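Local coordinates for imelysin (Bacteroides ovatus, PDB 3N8U), which is named as a peptidase of the imelysin family but more probably takes part in bacterial iron uptake, at residues T162-A167 and S203-D208; S131-Y136 and A167-A172; K243-K248 and R279-K284. All blocks are in the same frame, centred on the assembly; numbering follows the deposited sequence. Where two conformers were deposited one is given.

All three interactions join antiparallel helices through apolar side chains, with no direct hydrogen bond across any of them. Interactions 1 and 2 belong together: both use helix 158-177, their segments overlap at Ala167, which makes contact only in interaction 1, and their centres are about 9 Å apart. Interaction 1 lies nearer the surface, about 21 Å from the centre of the chain, and isoleucine and leucine there give way to a lysine at the border. Interaction 2 is more buried but keeps one polar, watery margin. Interaction 3, in the C-terminal half, is the deepest and closest pairing, built on proline, leucine and tryptophan. It meets interaction 2 where Ser131 OG probably hydrogen-bonds to Lys284 O.

Interaction 1 (T162-A167 and S203-D208); sequences TKIKNA and SILKND. With EDO (1,2-ethanediol), chain G.
In the antiparallel hairpin of helices 158-177 and 189-214, which packs with helices 71-102 and 121-137 as a four-helix group in the all-helical imelysin fold, Ile204 reaches across to Lys163, Ile164 and Ala167. The axes of the two segments come no closer than 10.3 Å, at 146° between their directions, so branched aliphatic chains rather than backbones must bridge the gap. Isoleucine suits this because its two branches can serve two successive turns of the partner helix. The longer branch, extended past CG1 with chi2 at 169°, carries CD1 against the turn of Lys163 and Ile164, 3.7 Å from Lys163 CB. The same methyl also touches Ile164, whose side chain crosses that of Ile204 at a slant, Ile164 CG1 being 3.9 Å from Ile204 CD1. The shorter branch goes to the next turn, where Ile204 CG2 rests 4.0 Å from Ala167 CB; alanine is small enough to receive it without pushing the helices apart. Replacing Ile204 by alanine removes both branches, and the gap this opens would probably leave Lys163 CB, Ile164 CG1 and Ala167 CB without their partner on the other helix.

Toward the bundle interior a looser touch follows, with Ile164 CG2 standing 4.3 Å from Leu205 CD2. Both residues are buried: Leu205 also meets Ile132 and Cys82, while Ile164 meets Tyr136 and Leu209. At the outer border Lys163 lends only the base of its chain, and its extended remainder leads the ammonium toward solvent. Its NZ stays 6.6 Å from Asp208 OD2, too far for a salt bridge. Lys206, which takes no part in the contact with helix 158-177, pairs with Glu202, and its NZ donates to O1 of a 1,2-ethanediol molecule, probably from the crystallisation liquor, at 3.2 Å.

Interaction 2 (S131-Y136 and A167-A172); sequences SIRNAY and AIQKAA
Ile168 of helix 158-177 fits as a knob into a hole on helix 121-137 whose walls are Ile132, Arg133, Tyr136 and, one turn before, Ile129. This is knobs-into-holes packing of an antiparallel pair within a helical bundle, the segment axes lying 10.1 Å apart and crossing at -162°. The tight part is wholly hydrocarbon. Ile168 CG2 presses on the root of Arg133, 3.7 Å from its CB, while CG1 of the same isoleucine lies 4.0 Å from Ile132 CG2. With CG1 anti to the carbonyl carbon (chi1 -69°), the long branch carries CD1 onward to the tyrosine, where Ile168 CD1 approaches Tyr136 CD2 obliquely at 4.0 Å. Two branches let isoleucine fill this hole on several sides, and Leu201 of helix 189-214 covers it further. Tyrosine offers carbon to the knob while taking its hydroxyl away to Asp161, which satisfies that buried group.

The other margin is polar and loosely joined. Arginine suits the border because its aliphatic base can pack inward while a bend at chi3 (63°) turns the guanidinium out. There it grips Asn134 side-on, NE and NH2 both donating to Asn134 OD1, the NH2 bond being 2.9 Å long. That pair of bonds holds the guanidinium's orientation, and Tyr130 adds a cation-pi contact. Gln169, exposed and bent at chi2, does not bond the guanidinium directly. A water spans the two side chains instead, though Gln169 has two conformers and the bridge is established for just one of them. In that conformer the water accepts from Gln169 NE2 at 2.9 Å and from Arg133 NH1 at 3.0 Å, at the guanidinium edge and in its plane.

Interaction 3 (K243-K248 and R279-K284); sequences KSLKEK and REPWEK
Pro281 and Leu245 bury the most surface where helices 223-261 and 265-283 pack antiparallel in the helical core of the C-terminal half, with Trp282 third. The approach is close: the segment axes come within 8.2 Å, and Pro281 CG sits 3.7 Å from Leu245 CA. A compact ring directed at the other helix permits this. Having no N-H, proline also breaks the backbone bonding of its own helix, which kinks here. Beside the ring, in one of its two conformers, the aliphatic chain of Lys248 crosses obliquely, its CD 3.9 Å from Pro281 CG.

Leu245, with CG anti to the backbone N (chi1 178°), runs side by side with Trp282. Its CD2 meets the indole at the edge, near the ring plane, 3.7 Å from Trp282 CE3, while its CD1 touches Trp282 CB. Trp282 NE1 donates to Asp303, which also pairs with Arg279. A magnesium ion is bound about 6 Å from the tryptophan side chain. The contact itself has no hydrogen bond or salt bridge between its segments, which implies that the helices are held by close apolar fit, while Trp282 links that fit to the charged cluster beyond.

Interaction 1 (T162-A167 and S203-D208)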
loop_
_atom_site.group_PDB
_atom_site.type_symbol
_atom_site.label_atom_id
_atom_site.label_comp_id
_atom_site.label_asym_id
_atom_site.label_seq_id
_atom_site.Cartn_x
_atom_site.Cartn_y
_atom_site.Cartn_z
ATOM N N THR A 162 25.560 -2.824 -2.381
ATOM C CA THR A 162 25.505 -1.641 -3.243
ATOM C C THR A 162 24.584 -1.866 -4.461
ATOM O O THR A 162 23.769 -0.987 -4.795
ATOM C CB THR A 162 26.920 -1.258 -3.642
ATOM O OG1 THR A 162 27.588 -0.829 -2.455
ATOM C CG2 THR A 162 26.945 -0.141 -4.709
ATOM N N LYS A 163 24.627 -3.064 -5.056
ATOM C CA LYS A 163 23.753 -3.342 -6.213
ATOM C C LYS A 163 22.271 -3.335 -5.795
ATOM O O LYS A 163 21.419 -2.813 -6.520
ATOM C CB LYS A 163 24.096 -4.685 -6.846
ATOM C CG LYS A 163 25.397 -4.651 -7.635
ATOM C CD LYS A 163 25.720 -6.016 -8.213
ATOM C CE LYS A 163 27.007 -5.969 -9.000
ATOM N NZ LYS A 163 27.415 -7.324 -9.470
ATOM N N ILE A 164 21.972 -3.851 -4.597
ATOM C CA ILE A 164 20.575 -3.836 -4.096
ATOM C C ILE A 164 20.099 -2.389 -3.825
ATOM O O ILE A 164 19.009 -1.992 -4.276
ATOM C CB ILE A 164 20.426 -4.709 -2.828
ATOM C CG1 ILE A 164 20.670 -6.183 -3.172
ATOM C CG2 ILE A 164 18.991 -4.518 -2.240
ATOM C CD1 ILE A 164 20.918 -7.084 -1.920
ATOM N N LYS A 165 20.927 -1.593 -3.138
ATOM C CA LYS A 165 20.593 -0.189 -2.833
ATOM C C LYS A 165 20.402 0.598 -4.121
ATOM O O LYS A 165 19.408 1.332 -4.268
ATOM C CB LYS A 165 21.686 0.450 -1.976
ATOM C CG LYS A 165 21.766 -0.144 -0.571
ATOM C CD LYS A 165 22.632 0.690 0.340
ATOM C CE LYS A 165 24.080 0.673 -0.087
ATOM N NZ LYS A 165 24.937 1.333 0.924
ATOM N N ASN A 166 21.269 0.335 -5.115
ATOM C CA ASN A 166 21.146 1.014 -6.407
ATOM C C ASN A 166 19.889 0.576 -7.148
ATOM O O ASN A 166 19.220 1.419 -7.757
ATOM C CB ASN A 166 22.374 0.787 -7.264
ATOM C CG ASN A 166 23.592 1.528 -6.772
ATOM O OD1 ASN A 166 23.506 2.401 -5.913
ATOM N ND2 ASN A 166 24.766 1.179 -7.303
ATOM N N ALA A 167 19.532 -0.718 -7.059
ATOM C CA ALA A 167 18.341 -1.251 -7.749
ATOM C C ALA A 167 17.046 -0.663 -7.151
ATOM O O ALA A 167 16.087 -0.354 -7.882
ATOM C CB ALA A 167 18.315 -2.760 -7.665
ATOM N N SER A 203 14.154 -9.324 -9.125
ATOM C CA SER A 203 15.137 -10.376 -9.352
ATOM C C SER A 203 16.282 -10.333 -8.324
ATOM O O SER A 203 16.632 -11.379 -7.740
ATOM C CB SER A 203 15.703 -10.284 -10.765
ATOM O OG SER A 203 16.650 -11.322 -10.965
ATOM N N ILE A 204 16.840 -9.119 -8.063
ATOM C CA ILE A 204 17.967 -9.043 -7.120
ATOM C C ILE A 204 17.550 -9.393 -5.680
ATOM O O ILE A 204 18.380 -9.881 -4.904
ATOM C CB ILE A 204 18.727 -7.710 -7.220
ATOM C CG1 ILE A 204 20.198 -7.894 -6.754
ATOM C CG2 ILE A 204 18.001 -6.564 -6.438
ATOM C CD1 ILE A 204 21.062 -6.737 -7.055
ATOM N N LEU A 205 16.254 -9.174 -5.338
ATOM C CA LEU A 205 15.760 -9.537 -4.017
ATOM C C LEU A 205 15.506 -11.048 -3.900
ATOM O O LEU A 205 16.016 -11.690 -2.980
ATOM C CB LEU A 205 14.468 -8.763 -3.695
ATOM C CG LEU A 205 14.635 -7.237 -3.587
ATOM C CD1 LEU A 205 13.273 -6.534 -3.703
ATOM C CD2 LEU A 205 15.324 -6.849 -2.287
ATOM N N LYS A 206 14.669 -11.607 -4.791
ATOM C CA LYS A 206 14.253 -12.987 -4.647
ATOM C C LYS A 206 15.263 -14.026 -5.120
ATOM O O LYS A 206 15.206 -15.178 -4.686
ATOM C CB LYS A 206 12.851 -13.230 -5.199
ATOM C CG LYS A 206 12.742 -13.352 -6.678
ATOM C CD LYS A 206 11.260 -13.686 -6.964
ATOM C CE LYS A 206 11.050 -14.294 -8.285
ATOM N NZ LYS A 206 9.599 -14.354 -8.642
ATOM N N ASN A 207 16.139 -13.642 -6.022
ATOM C CA ASN A 207 17.158 -14.551 -6.491
ATOM C C ASN A 207 18.451 -14.291 -5.734
ATOM O O ASN A 207 18.756 -15.038 -4.793
ATOM C CB ASN A 207 17.344 -14.429 -7.999
ATOM C CG ASN A 207 16.025 -14.630 -8.757
ATOM O OD1 ASN A 207 15.623 -13.815 -9.610
ATOM N ND2 ASN A 207 15.314 -15.657 -8.417
ATOM N N ASP A 208 19.157 -13.170 -6.050
ATOM C CA ASP A 208 20.477 -12.913 -5.445
ATOM C C ASP A 208 20.455 -12.816 -3.929
ATOM O O ASP A 208 21.252 -13.502 -3.271
ATOM C CB ASP A 208 21.131 -11.637 -6.034
ATOM C CG ASP A 208 21.206 -11.601 -7.552
ATOM O OD1 ASP A 208 20.133 -11.736 -8.210
ATOM O OD2 ASP A 208 22.309 -11.327 -8.082
HETATM C C1 EDO G . 9.010 -12.911 -12.790
HETATM O O1 EDO G . 8.754 -12.863 -11.377
HETATM C C2 EDO G . 9.435 -14.325 -13.175
HETATM O O2 EDO G . 9.480 -14.506 -14.600
#

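Interaction 2 (S131-Y136 and A167-A172)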
loop_
_atom_site.group_PDB
_atom_site.type_symbol
_atom_site.label_atom_id
_atom_site.label_comp_id
_atom_site.label_asym_id
_atom_site.label_seq_id
_atom_site.Cartn_x
_atom_site.Cartn_y
_atom_site.Cartn_z
ATOM N N SER A 131 8.902 1.461 0.491
ATOM C CA SER A 131 8.598 0.441 1.510
ATOM C C SER A 131 9.743 -0.579 1.513
ATOM O O SER A 131 10.201 -0.996 2.581
ATOM C CB SER A 131 7.281 -0.265 1.212
ATOM O OG SER A 131 6.905 -1.051 2.337
ATOM N N ILE A 132 10.179 -1.005 0.297
ATOM C CA ILE A 132 11.327 -1.913 0.144
ATOM C C ILE A 132 12.569 -1.270 0.749
ATOM O O ILE A 132 13.272 -1.914 1.520
ATOM C CB ILE A 132 11.560 -2.327 -1.325
ATOM C CG1 ILE A 132 10.342 -3.082 -1.915
ATOM C CG2 ILE A 132 12.870 -3.170 -1.441
ATOM C CD1 ILE A 132 10.440 -3.320 -3.423
ATOM N N ARG A 133 12.834 0.000 0.418
ATOM C CA ARG A 133 13.993 0.698 0.974
ATOM C C ARG A 133 13.957 0.658 2.506
ATOM O O ARG A 133 14.931 0.261 3.144
ATOM C CB ARG A 133 13.990 2.146 0.498
ATOM C CG ARG A 133 15.152 2.938 1.063
ATOM C CD ARG A 133 14.909 4.420 1.088
ATOM N NE ARG A 133 13.790 4.786 1.958
ATOM C CZ ARG A 133 13.242 5.999 1.987
ATOM N NH1 ARG A 133 13.695 6.960 1.180
ATOM N NH2 ARG A 133 12.234 6.261 2.813
ATOM N N ASN A 134 12.799 1.006 3.088
ATOM C CA ASN A 134 12.636 1.009 4.537
ATOM C C ASN A 134 12.907 -0.359 5.151
ATOM O O ASN A 134 13.644 -0.452 6.140
ATOM C CB ASN A 134 11.239 1.507 4.898
ATOM C CG ASN A 134 11.055 2.997 4.620
ATOM O OD1 ASN A 134 12.002 3.704 4.239
ATOM N ND2 ASN A 134 9.829 3.503 4.822
ATOM N N ALA A 135 12.391 -1.441 4.510
ATOM C CA ALA A 135 12.599 -2.808 5.010
ATOM C C ALA A 135 14.093 -3.166 4.992
ATOM O O ALA A 135 14.608 -3.747 5.943
ATOM C CB ALA A 135 11.833 -3.803 4.154
ATOM N N TYR A 136 14.776 -2.797 3.907
ATOM C CA TYR A 136 16.187 -3.136 3.729
ATOM C C TYR A 136 17.107 -2.269 4.613
ATOM O O TYR A 136 18.172 -2.751 5.073
ATOM C CB TYR A 136 16.542 -2.988 2.240
ATOM C CG TYR A 136 17.906 -3.549 1.890
ATOM C CD1 TYR A 136 18.178 -4.907 2.027
ATOM C CD2 TYR A 136 18.903 -2.736 1.355
ATOM C CE1 TYR A 136 19.441 -5.425 1.736
ATOM C CE2 TYR A 136 20.162 -3.252 1.022
ATOM C CZ TYR A 136 20.429 -4.591 1.238
ATOM O OH TYR A 136 21.668 -5.099 0.945
ATOM N N ALA A 167 19.532 -0.718 -7.059
ATOM C CA ALA A 167 18.341 -1.251 -7.749
ATOM C C ALA A 167 17.046 -0.663 -7.151
ATOM O O ALA A 167 16.087 -0.354 -7.882
ATOM C CB ALA A 167 18.315 -2.760 -7.665
ATOM N N ILE A 168 17.049 -0.423 -5.839
ATOM C CA ILE A 168 15.886 0.192 -5.176
ATOM C C ILE A 168 15.736 1.626 -5.700
ATOM O O ILE A 168 14.650 2.037 -6.109
ATOM C CB ILE A 168 16.077 0.168 -3.623
ATOM C CG1 ILE A 168 16.007 -1.285 -3.078
ATOM C CG2 ILE A 168 15.029 1.070 -2.930
ATOM C CD1 ILE A 168 16.502 -1.447 -1.588
ATOM N N GLN A 169 16.853 2.378 -5.703
ATOM C CA GLN A 169 16.839 3.776 -6.153
ATOM C C GLN A 169 16.485 3.872 -7.638
ATOM O O GLN A 169 15.725 4.769 -8.026
ATOM C CB GLN A 169 18.187 4.483 -5.851
ATOM C CG GLN A 169 18.481 4.671 -4.350
ATOM C CD GLN A 169 17.451 5.527 -3.625
ATOM O OE1 GLN A 169 17.139 6.654 -4.035
ATOM N NE2 GLN A 169 16.895 5.006 -2.530
ATOM N N LYS A 170 16.986 2.940 -8.464
ATOM C CA LYS A 170 16.701 2.938 -9.901
ATOM C C LYS A 170 15.184 2.781 -10.153
ATOM O O LYS A 170 14.638 3.456 -11.023
ATOM C CB LYS A 170 17.478 1.812 -10.597
ATOM C CG LYS A 170 17.345 1.815 -12.120
ATOM C CD LYS A 170 18.060 0.615 -12.712
ATOM C CE LYS A 170 18.027 0.640 -14.229
ATOM N NZ LYS A 170 18.877 -0.453 -14.802
ATOM N N ALA A 171 14.510 1.903 -9.373
ATOM C CA ALA A 171 13.072 1.665 -9.540
ATOM C C ALA A 171 12.279 2.879 -9.116
ATOM O O ALA A 171 11.385 3.324 -9.859
ATOM C CB ALA A 171 12.647 0.440 -8.733
ATOM N N ALA A 172 12.638 3.485 -7.966
ATOM C CA ALA A 172 11.932 4.684 -7.483
ATOM C C ALA A 172 12.109 5.843 -8.494
ATOM O O ALA A 172 11.125 6.504 -8.871
ATOM C CB ALA A 172 12.476 5.092 -6.125
HETATM O O HOH W 1 15.978 7.010 -0.713
#

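Interaction 3 (K243-K248 and R279-K284)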
loop_
_atom_site.group_PDB
_atom_site.type_symbol
_atom_site.label_atom_id
_atom_site.label_comp_id
_atom_site.label_asym_id
_atom_site.label_seq_id
_atom_site.Cartn_x
_atom_site.Cartn_y
_atom_site.Cartn_z
ATOM N N LYS A 243 1.407 2.693 13.095
ATOM C CA LYS A 243 0.998 3.735 14.048
ATOM C C LYS A 243 0.658 4.998 13.270
ATOM O O LYS A 243 -0.387 5.606 13.510
ATOM C CB LYS A 243 2.127 4.026 15.045
ATOM C CG LYS A 243 1.721 4.989 16.152
ATOM C CD LYS A 243 2.771 5.008 17.257
ATOM C CE LYS A 243 2.397 5.941 18.386
ATOM N NZ LYS A 243 2.648 7.365 18.032
ATOM N N SER A 244 1.545 5.386 12.323
ATOM C CA SER A 244 1.339 6.561 11.476
ATOM C C SER A 244 0.045 6.418 10.669
ATOM O O SER A 244 -0.727 7.379 10.550
ATOM C CB SER A 244 2.526 6.740 10.537
ATOM O OG SER A 244 2.335 7.854 9.688
ATOM N N LEU A 245 -0.194 5.222 10.092
ATOM C CA LEU A 245 -1.420 4.981 9.321
ATOM C C LEU A 245 -2.661 5.140 10.228
ATOM O O LEU A 245 -3.670 5.720 9.806
ATOM C CB LEU A 245 -1.385 3.568 8.713
ATOM C CG LEU A 245 -2.624 3.133 7.916
ATOM C CD1 LEU A 245 -2.879 4.065 6.732
ATOM C CD2 LEU A 245 -2.454 1.710 7.422
ATOM N N LYS A 246 -2.593 4.624 11.462
ATOM C CA LYS A 246 -3.707 4.755 12.384
ATOM C C LYS A 246 -3.983 6.239 12.646
ATOM O O LYS A 246 -5.122 6.683 12.507
ATOM C CB LYS A 246 -3.404 4.013 13.694
ATOM C CG LYS A 246 -4.530 4.095 14.718
ATOM C CD LYS A 246 -4.062 3.677 16.096
ATOM C CE LYS A 246 -3.523 4.841 16.904
ATOM N NZ LYS A 246 -2.884 4.390 18.168
ATOM N N GLU A 247 -2.931 7.008 12.981
ATOM C CA GLU A 247 -3.052 8.435 13.287
ATOM C C GLU A 247 -3.582 9.201 12.105
ATOM O O GLU A 247 -4.462 10.056 12.251
ATOM C CB GLU A 247 -1.689 9.006 13.696
ATOM C CG GLU A 247 -1.232 8.549 15.068
ATOM C CD GLU A 247 0.185 8.944 15.452
ATOM O OE1 GLU A 247 0.877 9.592 14.632
ATOM O OE2 GLU A 247 0.596 8.613 16.586
ATOM N N LYS A 248 -3.066 8.896 10.915
ATOM C CA LYS A 248 -3.447 9.633 9.713
ATOM C C LYS A 248 -4.814 9.253 9.167
ATOM O O LYS A 248 -5.503 10.108 8.600
ATOM C CB LYS A 248 -2.336 9.576 8.668
ATOM C CG LYS A 248 -1.100 10.328 9.159
ATOM C CD LYS A 248 0.133 10.069 8.325
ATOM C CE LYS A 248 1.284 10.943 8.785
ATOM N NZ LYS A 248 1.784 10.553 10.139
ATOM N N ARG A 279 -2.481 8.095 2.822
ATOM C CA ARG A 279 -2.015 7.106 1.881
ATOM C C ARG A 279 -0.538 6.806 2.036
ATOM O O ARG A 279 -0.119 5.674 1.743
ATOM C CB ARG A 279 -2.240 7.598 0.445
ATOM C CG ARG A 279 -3.671 7.409 -0.060
ATOM C CD ARG A 279 -4.090 5.936 -0.165
ATOM N NE ARG A 279 -3.351 5.179 -1.191
ATOM C CZ ARG A 279 -3.657 3.929 -1.535
ATOM N NH1 ARG A 279 -4.635 3.280 -0.905
ATOM N NH2 ARG A 279 -2.992 3.320 -2.518
ATOM N N GLU A 280 0.257 7.813 2.422
ATOM C CA GLU A 280 1.708 7.652 2.482
ATOM C C GLU A 280 2.150 6.475 3.362
ATOM O O GLU A 280 2.823 5.574 2.845
ATOM C CB GLU A 280 2.423 8.962 2.862
ATOM C CG GLU A 280 3.932 8.881 2.669
ATOM C CD GLU A 280 4.737 10.068 3.164
ATOM O OE1 GLU A 280 4.131 11.031 3.686
ATOM O OE2 GLU A 280 5.982 10.026 3.042
ATOM N N PRO A 281 1.757 6.397 4.671
ATOM C CA PRO A 281 2.208 5.239 5.466
ATOM C C PRO A 281 1.611 3.932 4.922
ATOM O O PRO A 281 2.288 2.911 4.973
ATOM C CB PRO A 281 1.741 5.559 6.890
ATOM C CG PRO A 281 0.597 6.560 6.705
ATOM C CD PRO A 281 0.981 7.354 5.496
ATOM N N TRP A 282 0.377 3.969 4.345
ATOM C CA TRP A 282 -0.162 2.751 3.739
ATOM C C TRP A 282 0.734 2.283 2.574
ATOM O O TRP A 282 1.136 1.114 2.512
ATOM C CB TRP A 282 -1.617 2.932 3.251
ATOM C CG TRP A 282 -2.060 1.747 2.447
ATOM C CD1 TRP A 282 -2.139 1.670 1.092
ATOM C CD2 TRP A 282 -2.224 0.401 2.937
ATOM N NE1 TRP A 282 -2.409 0.373 0.704
ATOM C CE2 TRP A 282 -2.430 -0.432 1.814
ATOM C CE3 TRP A 282 -2.140 -0.190 4.218
ATOM C CZ2 TRP A 282 -2.613 -1.818 1.927
ATOM C CZ3 TRP A 282 -2.318 -1.574 4.330
ATOM C CH2 TRP A 282 -2.557 -2.369 3.194
ATOM N N GLU A 283 1.017 3.180 1.632
ATOM C CA GLU A 283 1.827 2.831 0.469
ATOM C C GLU A 283 3.240 2.386 0.873
ATOM O O GLU A 283 3.785 1.443 0.288
ATOM C CB GLU A 283 1.880 4.023 -0.477
ATOM C CG GLU A 283 0.519 4.326 -1.079
ATOM C CD GLU A 283 0.301 5.767 -1.509
ATOM O OE1 GLU A 283 1.140 6.645 -1.190
ATOM O OE2 GLU A 283 -0.750 6.020 -2.136
ATOM N N LYS A 284 3.773 3.008 1.926
ATOM C CA LYS A 284 5.082 2.679 2.475
ATOM C C LYS A 284 5.041 1.393 3.308
ATOM O O LYS A 284 6.080 0.970 3.832
ATOM C CB LYS A 284 5.648 3.850 3.287
ATOM C CG LYS A 284 6.114 4.988 2.379
ATOM C CD LYS A 284 6.919 5.980 3.113
ATOM C CE LYS A 284 7.582 6.960 2.172
ATOM N NZ LYS A 284 8.200 8.069 2.920
#